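Local coordinates for chemotaxis protein motB (Helicobacter pylori, PDB 3CYP), which is a stator component of the flagellar motor, its periplasmic C-terminal domain probably fastening the torque-generating machinery to the cell wall, at residues B[117-120]-B[121-124]. Residues are numbered along the deposited sequence; the frame is centred on the assembly and turned at random. Where two conformers were deposited one is given.
Sequences ANDL and SKIH
Asp119 and Lys122, one helical turn apart, are joined through water 1, which donates to Asp119 OD1 at 2.7 Å and accepts from Lys122 NZ at 2.8 Å. The charged atoms themselves stay apart, Asp119 OD1 lying 4.5 Å from Lys122 NZ, and the water bridges the gap between them. With CG anti to its carbonyl carbon (chi1 -64°) and the chain extended beyond it, Lys122 runs back toward the start of the helix and brings CD to 4.1 Å from Asp119 OD1. The other carboxylate oxygen, OD2, has a long, weak ion pair with Arg36, while the backbone N of Asp119 is hydrogen-bonded to Asp116 OD1. All this belongs to the first turns of the C-terminal helix 117-131, which follows strand 108-114 of the mixed sheet in this OmpA-like domain. Two i to i+4 hydrogen bonds satisfy the carbonyls of Asp119 and Leu120: Ile123 N donates to Asp119 O at 3.0 Å, almost in line with the carbonyl, and His124 N donates to Leu120 O, also at 3.0 Å. Ile123 CG1 packs 3.4 Å from the same Asp119 O, and its buried side chain touches Val37 and Thr115, with Asp119 resting on Pro34 and Val37.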
ATOM      1  N   ALA B 117       0.961  21.368 -11.506  1.00 16.14           N
ATOM      2  CA  ALA B 117       1.198  22.733 -11.052  1.00 16.99           C
ATOM      3  C   ALA B 117      -0.134  23.445 -10.791  1.00 17.98           C
ATOM      4  O   ALA B 117      -0.211  24.299  -9.906  1.00 21.19           O
ATOM      5  CB  ALA B 117       1.975  23.510 -12.097  1.00 18.04           C
ATOM      6  N   ASN B 118      -1.150  23.143 -11.570  1.00 18.94           N
ATOM      7  CA  ASN B 118      -2.437  23.854 -11.431  1.00 18.43           C
ATOM      8  C   ASN B 118      -3.199  23.436 -10.185  1.00 19.36           C
ATOM      9  O   ASN B 118      -3.722  24.304  -9.471  1.00 20.26           O
ATOM     10  CB  ASN B 118      -3.289  23.646 -12.656  1.00 19.02           C
ATOM     11  CG  ASN B 118      -2.624  24.216 -13.886  1.00 19.05           C
ATOM     12  OD1 ASN B 118      -2.097  25.326 -13.824  1.00 22.46           O
ATOM     13  ND2 ASN B 118      -2.554  23.432 -14.954  1.00 22.75           N
ATOM     14  N   ASP B 119      -3.251  22.125  -9.937  1.00 17.79           N
ATOM     15  CA  ASP B 119      -3.915  21.594  -8.723  1.00 18.15           C
ATOM     16  C   ASP B 119      -3.184  21.993  -7.437  1.00 17.88           C
ATOM     17  O   ASP B 119      -3.783  22.015  -6.357  1.00 17.60           O
ATOM     18  CB  ASP B 119      -4.044  20.070  -8.795  1.00 17.85           C
ATOM     19  CG  ASP B 119      -5.123  19.610  -9.759  1.00 17.70           C
ATOM     20  OD1 ASP B 119      -5.995  20.430 -10.170  1.00 18.72           O
ATOM     21  OD2 ASP B 119      -5.121  18.420 -10.141  1.00 18.40           O
ATOM     22  N   LEU B 120      -1.891  22.263  -7.522  1.00 18.89           N
ATOM     23  CA  LEU B 120      -1.089  22.606  -6.339  1.00 19.53           C
ATOM     24  C   LEU B 120      -1.714  23.755  -5.543  1.00 20.43           C
ATOM     25  O   LEU B 120      -1.747  23.721  -4.308  1.00 19.57           O
ATOM     26  CB  LEU B 120       0.357  22.928  -6.771  1.00 19.75           C
ATOM     27  CG  LEU B 120       1.322  22.977  -5.588  1.00 19.81           C
ATOM     28  CD1 LEU B 120       2.657  22.307  -5.904  1.00 19.24           C
ATOM     29  CD2 LEU B 120       1.451  24.415  -5.104  1.00 21.74           C
ATOM     30  N   SER B 121      -2.271  24.738  -6.252  1.00 21.25           N
ATOM     31  CA  SER B 121      -2.894  25.894  -5.618  0.50 21.58           C
ATOM     32  C   SER B 121      -4.125  25.489  -4.810  1.00 21.61           C
ATOM     33  O   SER B 121      -4.364  26.001  -3.715  1.00 22.22           O
ATOM     34  CB  SER B 121      -3.307  26.921  -6.678  0.50 22.32           C
ATOM     35  OG  SER B 121      -3.798  28.110  -6.081  0.50 25.00           O
ATOM     36  N   LYS B 122      -4.918  24.591  -5.388  1.00 21.43           N
ATOM     37  CA  LYS B 122      -6.123  24.068  -4.748  1.00 21.03           C
ATOM     38  C   LYS B 122      -5.772  23.323  -3.468  1.00 20.00           C
ATOM     39  O   LYS B 122      -6.469  23.456  -2.447  1.00 18.93           O
ATOM     40  CB  LYS B 122      -6.902  23.181  -5.692  1.00 21.02           C
ATOM     41  CG  LYS B 122      -7.468  23.890  -6.946  1.00 22.00           C
ATOM     42  CD  LYS B 122      -8.230  22.936  -7.826  1.00 23.68           C
ATOM     43  CE  LYS B 122      -8.986  23.654  -8.923  1.00 28.03           C
ATOM     44  NZ  LYS B 122      -9.867  22.713  -9.691  1.00 29.54           N
ATOM     45  N   ILE B 123      -4.687  22.561  -3.505  1.00 18.61           N
ATOM     46  CA  ILE B 123      -4.253  21.837  -2.313  1.00 18.71           C
ATOM     47  C   ILE B 123      -3.890  22.839  -1.221  1.00 18.31           C
ATOM     48  O   ILE B 123      -4.292  22.693  -0.075  1.00 18.51           O
ATOM     49  CB  ILE B 123      -3.036  20.903  -2.577  1.00 18.33           C
ATOM     50  CG1 ILE B 123      -3.344  19.906  -3.724  1.00 16.61           C
ATOM     51  CG2 ILE B 123      -2.654  20.181  -1.256  1.00 18.20           C
ATOM     52  CD1 ILE B 123      -2.100  19.064  -4.129  1.00 18.00           C
ATOM     53  N   HIS B 124      -3.093  23.840  -1.581  1.00 19.46           N
ATOM     54  CA  HIS B 124      -2.617  24.829  -0.610  1.00 20.28           C
ATOM     55  C   HIS B 124      -3.820  25.489   0.092  1.00 19.94           C
ATOM     56  O   HIS B 124      -3.818  25.652   1.338  1.00 20.15           O
ATOM     57  CB  HIS B 124      -1.767  25.896  -1.325  1.00 20.62           C
ATOM     58  CG  HIS B 124      -1.111  26.850  -0.384  1.00 22.61           C
ATOM     59  ND1 HIS B 124      -0.644  28.079  -0.785  1.00 26.65           N
ATOM     60  CD2 HIS B 124      -0.855  26.764   0.944  1.00 27.84           C
ATOM     61  CE1 HIS B 124      -0.132  28.715   0.254  1.00 28.49           C
ATOM     62  NE2 HIS B 124      -0.223  27.931   1.311  1.00 29.13           N
TER
HETATM   63  O   HOH W   1      -8.602  20.481 -10.708  1.00 32.37           O